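Local coordinates for UPF0255 protein frsA (Vibrio vulnificus, PDB 4I4C) that probably hydrolyses carboxylic esters to an alcohol and a carboxylate, as a serine esterase of the alpha/beta-hydrolase clan, at residues 240-245 against 338-343; 298-303 against 371-376; 359-364 against 387-392. All coordinates share one frame; numbering follows the deposited sequence.

Contact 1: residues 240-245 against 338-343; sequences LTEDYS and MAAWSL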
loop_
_atom_site.group_PDB
_atom_site.type_symbol
_atom_site.label_atom_id
_atom_site.label_comp_id
_atom_site.label_asym_id
_atom_site.label_seq_id
_atom_site.Cartn_x
_atom_site.Cartn_y
_atom_site.Cartn_z
ATOM N N LEU A 240 8.669 11.235 6.057
ATOM C CA LEU A 240 7.734 10.628 6.980
ATOM C C LEU A 240 7.995 11.190 8.371
ATOM O O LEU A 240 8.979 10.831 9.017
ATOM C CB LEU A 240 7.958 9.116 6.975
ATOM C CG LEU A 240 6.910 8.213 7.603
ATOM C CD1 LEU A 240 5.612 8.306 6.822
ATOM C CD2 LEU A 240 7.441 6.787 7.633
ATOM N N THR A 241 7.130 12.087 8.826
ATOM C CA THR A 241 7.288 12.678 10.152
ATOM C C THR A 241 6.163 12.208 11.048
ATOM O O THR A 241 5.344 11.379 10.639
ATOM C CB THR A 241 7.251 14.218 10.111
ATOM O OG1 THR A 241 5.906 14.671 10.295
ATOM C CG2 THR A 241 7.788 14.741 8.787
ATOM N N GLU A 242 6.105 12.746 12.263
ATOM C CA GLU A 242 5.067 12.343 13.205
ATOM C C GLU A 242 3.692 12.830 12.745
ATOM O O GLU A 242 2.671 12.227 13.070
ATOM C CB GLU A 242 5.380 12.819 14.626
ATOM C CG GLU A 242 4.740 11.940 15.695
ATOM C CD GLU A 242 5.261 12.224 17.095
ATOM O OE1 GLU A 242 6.442 12.617 17.235
ATOM O OE2 GLU A 242 4.481 12.052 18.058
ATOM N N ASP A 243 3.680 13.922 11.982
ATOM C CA ASP A 243 2.472 14.399 11.321
ATOM C C ASP A 243 2.386 13.753 9.941
ATOM O O ASP A 243 2.593 14.409 8.922
ATOM C CB ASP A 243 2.504 15.923 11.190
ATOM C CG ASP A 243 1.274 16.474 10.510
ATOM O OD1 ASP A 243 0.214 15.812 10.562
ATOM O OD2 ASP A 243 1.372 17.566 9.909
ATOM N N TYR A 244 2.086 12.458 9.909
ATOM C CA TYR A 244 2.141 11.710 8.658
ATOM C C TYR A 244 0.802 11.703 7.920
ATOM O O TYR A 244 0.657 11.049 6.888
ATOM C CB TYR A 244 2.694 10.289 8.878
ATOM C CG TYR A 244 2.015 9.469 9.963
ATOM C CD1 TYR A 244 2.696 9.108 11.128
ATOM C CD2 TYR A 244 0.702 9.029 9.814
ATOM C CE1 TYR A 244 2.068 8.349 12.134
ATOM C CE2 TYR A 244 0.072 8.271 10.805
ATOM C CZ TYR A 244 0.756 7.934 11.964
ATOM O OH TYR A 244 0.122 7.177 12.939
ATOM N N SER A 245 -0.169 12.446 8.447
ATOM C CA SER A 245 -1.463 12.600 7.784
ATOM C C SER A 245 -1.444 13.883 6.951
ATOM O O SER A 245 -2.390 14.186 6.220
ATOM C CB SER A 245 -2.600 12.642 8.814
ATOM O OG SER A 245 -2.372 13.635 9.803
ATOM N N MET A 338 10.369 4.015 16.255
ATOM C CA MET A 338 9.027 3.877 15.683
ATOM C C MET A 338 7.867 3.961 16.692
ATOM O O MET A 338 6.704 4.082 16.293
ATOM C CB MET A 338 8.916 2.621 14.829
ATOM C CG MET A 338 9.536 2.787 13.440
ATOM S SD MET A 338 9.494 1.213 12.636
ATOM C CE MET A 338 10.460 0.274 13.797
ATOM N N ALA A 339 8.184 3.914 17.984
ATOM C CA ALA A 339 7.159 4.065 19.022
ATOM C C ALA A 339 6.336 5.344 18.803
ATOM O O ALA A 339 5.133 5.384 19.086
ATOM C CB ALA A 339 7.789 4.053 20.401
ATOM N N ALA A 340 6.979 6.372 18.255
ATOM C CA ALA A 340 6.317 7.658 18.052
ATOM C C ALA A 340 5.182 7.634 17.023
ATOM O O ALA A 340 4.463 8.625 16.862
ATOM C CB ALA A 340 7.330 8.724 17.692
ATOM N N TRP A 341 5.010 6.502 16.345
ATOM C CA TRP A 341 4.013 6.392 15.281
ATOM C C TRP A 341 2.686 5.849 15.775
ATOM O O TRP A 341 1.680 5.923 15.064
ATOM C CB TRP A 341 4.520 5.498 14.139
ATOM C CG TRP A 341 5.654 6.072 13.355
ATOM C CD1 TRP A 341 6.131 7.352 13.402
ATOM C CD2 TRP A 341 6.450 5.381 12.398
ATOM N NE1 TRP A 341 7.181 7.497 12.535
ATOM C CE2 TRP A 341 7.398 6.299 11.905
ATOM C CE3 TRP A 341 6.459 4.071 11.910
ATOM C CZ2 TRP A 341 8.344 5.948 10.949
ATOM C CZ3 TRP A 341 7.396 3.726 10.959
ATOM C CH2 TRP A 341 8.327 4.660 10.489
ATOM N N SER A 342 2.696 5.274 16.973
ATOM C CA SER A 342 1.470 4.850 17.636
ATOM C C SER A 342 0.525 6.028 17.858
ATOM O O SER A 342 0.939 7.083 18.328
ATOM C CB SER A 342 1.799 4.199 18.981
ATOM O OG SER A 342 0.701 4.277 19.889
ATOM N N LEU A 343 -0.746 5.825 17.532
ATOM C CA LEU A 343 -1.765 6.858 17.668
ATOM C C LEU A 343 -2.202 7.012 19.126
ATOM O O LEU A 343 -2.870 7.974 19.482
ATOM C CB LEU A 343 -2.977 6.545 16.787
ATOM C CG LEU A 343 -2.814 6.654 15.271
ATOM C CD1 LEU A 343 -4.120 6.264 14.576
ATOM C CD2 LEU A 343 -2.401 8.052 14.875
#

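Contact 2: residues 298-303 against 371-376; sequences PIHDIF and YSDNQM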
loop_
_atom_site.group_PDB
_atom_site.type_symbol
_atom_site.label_atom_id
_atom_site.label_comp_id
_atom_site.label_asym_id
_atom_site.label_seq_id
_atom_site.Cartn_x
_atom_site.Cartn_y
_atom_site.Cartn_z
ATOM N N PRO A 298 -1.557 -0.729 11.654
ATOM C CA PRO A 298 -0.712 -0.812 12.857
ATOM C C PRO A 298 -0.963 0.387 13.763
ATOM O O PRO A 298 -0.131 1.303 13.819
ATOM C CB PRO A 298 0.714 -0.744 12.289
ATOM C CG PRO A 298 0.570 0.050 11.028
ATOM C CD PRO A 298 -0.798 -0.294 10.467
ATOM N N ILE A 299 -2.097 0.379 14.460
ATOM C CA ILE A 299 -2.530 1.521 15.269
ATOM C C ILE A 299 -1.592 1.834 16.425
ATOM O O ILE A 299 -1.273 2.995 16.686
ATOM C CB ILE A 299 -3.941 1.297 15.838
ATOM C CG1 ILE A 299 -4.984 1.243 14.721
ATOM C CG2 ILE A 299 -4.302 2.382 16.850
ATOM C CD1 ILE A 299 -4.874 2.354 13.707
ATOM N N HIS A 300 -1.159 0.798 17.130
ATOM C CA HIS A 300 -0.387 1.004 18.341
ATOM C C HIS A 300 0.551 -0.144 18.692
ATOM O O HIS A 300 1.751 0.075 18.907
ATOM C CB HIS A 300 -1.310 1.254 19.540
ATOM C CG HIS A 300 -0.622 1.119 20.870
ATOM N ND1 HIS A 300 0.271 2.057 21.347
ATOM C CD2 HIS A 300 -0.697 0.154 21.818
ATOM C CE1 HIS A 300 0.714 1.677 22.535
ATOM N NE2 HIS A 300 0.140 0.526 22.844
ATOM N N ASP A 301 -0.001 -1.356 18.772
ATOM C CA ASP A 301 0.690 -2.461 19.440
ATOM C C ASP A 301 2.104 -2.734 18.921
ATOM O O ASP A 301 3.058 -2.714 19.691
ATOM C CB ASP A 301 -0.142 -3.748 19.417
ATOM C CG ASP A 301 0.410 -4.804 20.353
ATOM O OD1 ASP A 301 0.141 -4.722 21.570
ATOM O OD2 ASP A 301 1.125 -5.706 19.875
ATOM N N ILE A 302 2.234 -2.980 17.619
ATOM C CA ILE A 302 3.538 -3.296 17.046
ATOM C C ILE A 302 4.524 -2.127 17.188
ATOM O O ILE A 302 5.691 -2.335 17.521
ATOM C CB ILE A 302 3.439 -3.784 15.569
ATOM C CG1 ILE A 302 4.824 -4.043 14.986
ATOM C CG2 ILE A 302 2.710 -2.786 14.692
ATOM C CD1 ILE A 302 5.508 -5.258 15.567
ATOM N N PHE A 303 4.048 -0.906 16.955
ATOM C CA PHE A 303 4.912 0.272 17.008
ATOM C C PHE A 303 5.499 0.474 18.396
ATOM O O PHE A 303 6.623 0.960 18.556
ATOM C CB PHE A 303 4.135 1.519 16.583
ATOM C CG PHE A 303 3.928 1.617 15.102
ATOM C CD1 PHE A 303 4.756 0.932 14.230
ATOM C CD2 PHE A 303 2.909 2.384 14.582
ATOM C CE1 PHE A 303 4.570 1.018 12.876
ATOM C CE2 PHE A 303 2.725 2.473 13.207
ATOM C CZ PHE A 303 3.556 1.786 12.360
ATOM N N TYR A 371 -6.798 -7.100 17.331
ATOM C CA TYR A 371 -8.164 -6.666 17.600
ATOM C C TYR A 371 -8.164 -5.531 18.644
ATOM O O TYR A 371 -8.916 -4.558 18.524
ATOM C CB TYR A 371 -9.009 -7.869 18.044
ATOM C CG TYR A 371 -10.457 -7.564 18.350
ATOM C CD1 TYR A 371 -11.262 -6.919 17.422
ATOM C CD2 TYR A 371 -11.030 -7.950 19.558
ATOM C CE1 TYR A 371 -12.589 -6.650 17.689
ATOM C CE2 TYR A 371 -12.364 -7.683 19.834
ATOM C CZ TYR A 371 -13.137 -7.033 18.892
ATOM O OH TYR A 371 -14.461 -6.752 19.150
ATOM N N SER A 372 -7.289 -5.654 19.639
ATOM C CA SER A 372 -7.087 -4.606 20.641
ATOM C C SER A 372 -6.775 -3.221 20.055
ATOM O O SER A 372 -7.248 -2.198 20.559
ATOM C CB SER A 372 -5.990 -5.022 21.616
ATOM O OG SER A 372 -4.827 -5.462 20.955
ATOM N N ASP A 373 -5.992 -3.187 18.989
ATOM C CA ASP A 373 -5.737 -1.939 18.272
ATOM C C ASP A 373 -7.039 -1.337 17.729
ATOM O O ASP A 373 -7.366 -0.168 17.988
ATOM C CB ASP A 373 -4.760 -2.181 17.122
ATOM C CG ASP A 373 -3.316 -1.921 17.510
ATOM O OD1 ASP A 373 -3.052 -1.698 18.708
ATOM O OD2 ASP A 373 -2.441 -1.952 16.615
ATOM N N ASN A 374 -7.778 -2.157 16.983
ATOM C CA ASN A 374 -9.040 -1.748 16.383
ATOM C C ASN A 374 -10.156 -1.427 17.383
ATOM O O ASN A 374 -10.979 -0.546 17.140
ATOM C CB ASN A 374 -9.468 -2.790 15.352
ATOM C CG ASN A 374 -8.487 -2.866 14.205
ATOM O OD1 ASN A 374 -8.183 -1.849 13.581
ATOM N ND2 ASN A 374 -7.938 -4.046 13.962
ATOM N N GLN A 375 -10.164 -2.134 18.507
ATOM C CA GLN A 375 -11.069 -1.811 19.605
ATOM C C GLN A 375 -10.852 -0.411 20.167
ATOM O O GLN A 375 -11.816 0.298 20.462
ATOM C CB GLN A 375 -10.926 -2.833 20.726
ATOM C CG GLN A 375 -11.923 -3.958 20.638
ATOM C CD GLN A 375 -11.701 -4.984 21.717
ATOM O OE1 GLN A 375 -10.560 -5.368 22.013
ATOM N NE2 GLN A 375 -12.787 -5.433 22.325
ATOM N N MET A 376 -9.589 -0.022 20.322
ATOM C CA MET A 376 -9.245 1.325 20.767
ATOM C C MET A 376 -9.834 2.379 19.847
ATOM O O MET A 376 -10.535 3.295 20.283
ATOM C CB MET A 376 -7.735 1.499 20.787
ATOM C CG MET A 376 -7.107 1.294 22.127
ATOM S SD MET A 376 -5.545 2.171 22.232
ATOM C CE MET A 376 -4.498 1.088 21.284
HETATM O O HOH W 1 -0.276 -2.734 15.864
#

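Contact 3: residues 359-364 against 387-392; sequences LAMSLE and KKISSK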
loop_
_atom_site.group_PDB
_atom_site.type_symbol
_atom_site.label_atom_id
_atom_site.label_comp_id
_atom_site.label_asym_id
_atom_site.label_seq_id
_atom_site.Cartn_x
_atom_site.Cartn_y
_atom_site.Cartn_z
ATOM N N LEU A 359 -15.025 2.473 10.972
ATOM C CA LEU A 359 -15.074 1.022 11.014
ATOM C C LEU A 359 -13.642 0.530 10.922
ATOM O O LEU A 359 -12.936 0.847 9.969
ATOM C CB LEU A 359 -15.887 0.479 9.841
ATOM C CG LEU A 359 -15.774 -1.022 9.577
ATOM C CD1 LEU A 359 -16.406 -1.801 10.709
ATOM C CD2 LEU A 359 -16.402 -1.403 8.230
ATOM N N ALA A 360 -13.222 -0.249 11.911
ATOM C CA ALA A 360 -11.835 -0.652 12.040
ATOM C C ALA A 360 -11.740 -2.170 12.084
ATOM O O ALA A 360 -12.198 -2.811 13.032
ATOM C CB ALA A 360 -11.218 -0.027 13.286
ATOM N N MET A 361 -11.149 -2.745 11.041
ATOM C CA MET A 361 -11.112 -4.181 10.893
ATOM C C MET A 361 -9.692 -4.661 10.709
ATOM O O MET A 361 -8.822 -3.924 10.236
ATOM C CB MET A 361 -11.922 -4.595 9.662
ATOM C CG MET A 361 -13.329 -3.998 9.625
ATOM S SD MET A 361 -14.216 -4.300 8.085
ATOM C CE MET A 361 -13.376 -3.207 6.957
ATOM N N SER A 362 -9.478 -5.911 11.077
ATOM C CA SER A 362 -8.290 -6.641 10.678
ATOM C C SER A 362 -8.653 -8.110 10.708
ATOM O O SER A 362 -9.663 -8.490 11.310
ATOM C CB SER A 362 -7.119 -6.348 11.615
ATOM O OG SER A 362 -7.294 -7.012 12.855
ATOM N N LEU A 363 -7.846 -8.938 10.041
ATOM C CA LEU A 363 -8.096 -10.368 10.007
ATOM C C LEU A 363 -7.645 -11.011 11.315
ATOM O O LEU A 363 -6.689 -10.556 11.943
ATOM C CB LEU A 363 -7.404 -11.015 8.796
ATOM C CG LEU A 363 -8.107 -10.945 7.433
ATOM C CD1 LEU A 363 -8.510 -9.541 7.040
ATOM C CD2 LEU A 363 -7.233 -11.572 6.339
ATOM N N GLU A 364 -8.345 -12.066 11.723
ATOM C CA GLU A 364 -8.010 -12.776 12.954
ATOM C C GLU A 364 -6.546 -13.191 12.991
ATOM O O GLU A 364 -6.038 -13.806 12.053
ATOM C CB GLU A 364 -8.895 -14.009 13.129
ATOM C CG GLU A 364 -8.655 -14.727 14.450
ATOM C CD GLU A 364 -9.516 -15.966 14.622
ATOM O OE1 GLU A 364 -10.659 -15.987 14.111
ATOM O OE2 GLU A 364 -9.039 -16.924 15.269
ATOM N N LYS A 387 -13.907 -4.852 14.193
ATOM C CA LYS A 387 -14.245 -6.229 13.853
ATOM C C LYS A 387 -12.993 -7.111 13.737
ATOM O O LYS A 387 -11.970 -6.691 13.199
ATOM C CB LYS A 387 -15.072 -6.266 12.567
ATOM C CG LYS A 387 -15.329 -7.660 12.017
ATOM C CD LYS A 387 -16.164 -8.504 12.965
ATOM C CE LYS A 387 -16.422 -9.898 12.393
ATOM N NZ LYS A 387 -17.309 -9.868 11.189
ATOM N N LYS A 388 -13.068 -8.312 14.295
ATOM C CA LYS A 388 -12.058 -9.331 14.076
ATOM C C LYS A 388 -12.614 -10.282 13.026
ATOM O O LYS A 388 -13.537 -11.058 13.293
ATOM C CB LYS A 388 -11.727 -10.073 15.373
ATOM C CG LYS A 388 -11.056 -11.434 15.166
ATOM C CD LYS A 388 -10.185 -11.815 16.343
ATOM C CE LYS A 388 -10.929 -11.664 17.648
ATOM N NZ LYS A 388 -10.053 -12.036 18.783
ATOM N N ILE A 389 -12.066 -10.197 11.819
ATOM C CA ILE A 389 -12.611 -10.952 10.708
ATOM C C ILE A 389 -12.137 -12.397 10.772
ATOM O O ILE A 389 -10.958 -12.678 10.576
ATOM C CB ILE A 389 -12.193 -10.355 9.364
ATOM C CG1 ILE A 389 -12.470 -8.853 9.330
ATOM C CG2 ILE A 389 -12.919 -11.067 8.236
ATOM C CD1 ILE A 389 -13.793 -8.493 8.716
ATOM N N SER A 390 -13.068 -13.299 11.059
ATOM C CA SER A 390 -12.805 -14.729 11.042
ATOM C C SER A 390 -13.266 -15.292 9.716
ATOM O O SER A 390 -14.342 -14.944 9.230
ATOM C CB SER A 390 -13.550 -15.434 12.180
ATOM O OG SER A 390 -12.869 -15.286 13.413
ATOM N N SER A 391 -12.447 -16.157 9.129
ATOM C CA SER A 391 -12.809 -16.820 7.884
ATOM C C SER A 391 -12.003 -18.103 7.691
ATOM O O SER A 391 -10.970 -18.301 8.331
ATOM C CB SER A 391 -12.601 -15.889 6.680
ATOM O OG SER A 391 -11.241 -15.521 6.562
ATOM N N LYS A 392 -12.488 -18.970 6.806
ATOM C CA LYS A 392 -11.768 -20.198 6.455
ATOM C C LYS A 392 -10.535 -19.889 5.630
ATOM O O LYS A 392 -9.474 -20.461 5.861
ATOM C CB LYS A 392 -12.673 -21.171 5.689
ATOM C CG LYS A 392 -13.636 -21.943 6.578
ATOM C CD LYS A 392 -14.648 -22.730 5.753
ATOM C CE LYS A 392 -15.761 -23.326 6.612
ATOM N NZ LYS A 392 -16.842 -23.903 5.761
HETATM O O HOH W 2 -9.471 -6.620 14.591
HETATM O O HOH W 3 -10.016 -17.063 11.194
#

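Contact 1: residues 240-245 against 338-343
Two loops of the alpha/beta-hydrolase fold meet close to the hexanoic acid site, through Y244 and L240 of the loop leading to helix 246-254 and W341 of the loop that follows helix 331-337. W341 ends a short 3-10 turn, evidenced by its N bonding back to M338 O. Its own carbonyl then serves the partner loop: Y244 OH donates to W341 O at 2.9 Å, approaching in the carbonyl plane with a C=O...O angle of 152°, and W341 O in turn lies at the edge of the tyrosine ring, in its plane. With chi1 at 52°, Y244 CG sits between the backbone N and the carbonyl carbon, and the ring edge points at the face of the W341 five-membered ring in an offset edge-to-face pair, centroids 5.9 Å apart and planes at 84°. A second bond, with N276 ND2, fixes the hydroxyl further, and L343 CD2 rests 3.3 Å from Y244 OH.

Farther along the indole, L240 crosses W341 at about a right angle, and its CD2 methyl reaches W341 CZ2 at 3.5 Å. Within its own segment, M338 CG lies 3.4 Å above one face of the W341 ring system. At the solvent side the E242 chain runs past A340, CG lying 3.5 Å from A340 O, but this side chain is poorly ordered. T241 OG1 accepts from D243 N at 2.9 Å, forming an ST turn, while D243 is anchored by a salt bridge to R280. F273, a residue of the hexanoic acid pocket, meets both Y244 and W341, whose side chain is about 6 Å from the ligand. In the alpha/beta-hydrolase fold the loops and helices after the sheet strands commonly build the pocket, and these two loops are consistent with that.

Contact 2: residues 298-303 against 371-376
D373, on helix 371-379, directs its carboxylate at consecutive backbone N-H groups of the loop 298-303. OD2 accepts from H300 N at 3.1 Å with an N-H...O angle of 159°; this donor stands well above the carboxylate plane, 53° out of it. OD1 takes D301 N at 3.1 Å through its syn lone pair, and a weak bond from D301 N also reaches OD2. Two neighbouring amides thus share one buried carboxylate, an arrangement consistent with main-chain dipoles balancing its charge. A water that accepts from I302 N also lies beside D373 OD2, but that separation is too short to be trusted as a bond.

The apolar parts pack around this grip. The I299 and D373 side chains lie alongside each other, running opposite ways, with I299 CB 3.8 Å from D373 CB. M376, one helical turn on, bends at chi3 (-77°), and this brings its CE methyl to 3.6 Å from H300 CB, the two side chains running at a slant to each other. The H300 ring meets that methyl obliquely, while its ND1 is hydrogen-bonded to S342 OG.

The loop follows strand 291-295 and lies between two helices: P298, I299 and F303 touch helix 273-284, and D373 ties the loop to helix 371-379, whose N374 packs on A360 and S362 of strand 358-363.

Contact 3: residues 359-364 against 387-392
Strands 359-363 and 387-389 run parallel, their axes 4.9 Å apart at closest and 25° apart in direction, with M361, S362 and L363 bridged to K387, K388 and I389. K387 N donates to A360 O at 2.9 Å and I389 N to S362 O at 3.0 Å, the latter almost straight (177°) and in the carbonyl plane; S362 N to K387 O is weak, and E364 N closes the series on I389 O at 2.9 Å. On the face shared by M361, L363, K387 and I389, M361 SD faces I389 CD1 at 4.3 Å, and L363 CD1 comes within 4.4 Å of I389 CB. The reverse face carries S362 and K388; S362 OG is bonded to S369 O and shares a water with K387 O. Past the strands, chi1 of -176° swings E364 CG away from its own N, and the extended chain slants across K388, CG 3.8 Å from K388 CD. Its OE1 lies near S390 OG, but at a length too short to be reliable. The pair belongs to the beta-alpha-beta unit of strand 358-363, helix 371-379 and strand 385-389, the parallel edge typical of an alpha/beta-hydrolase sheet.

In the fold
Along the chain the segments of contact 1 alternate with those of contact 2, and those of contact 2 with those of contact 3. Contacts 1 and 2 have centres about 14 Å apart and touch where L343 N meets I299 O at 3.0 Å and W341 packs against F303. Contacts 2 and 3, centres about 13 Å apart, share the beta-alpha-beta unit 358-389: its helix 371-379 supplies one side of contact 2, its strands form contact 3. Contacts 1 and 3 lie about 24 Å apart between centres and do not touch. The chain of contacts thus runs from the sheet edge, through that helix, to loops beside the hexanoic acid.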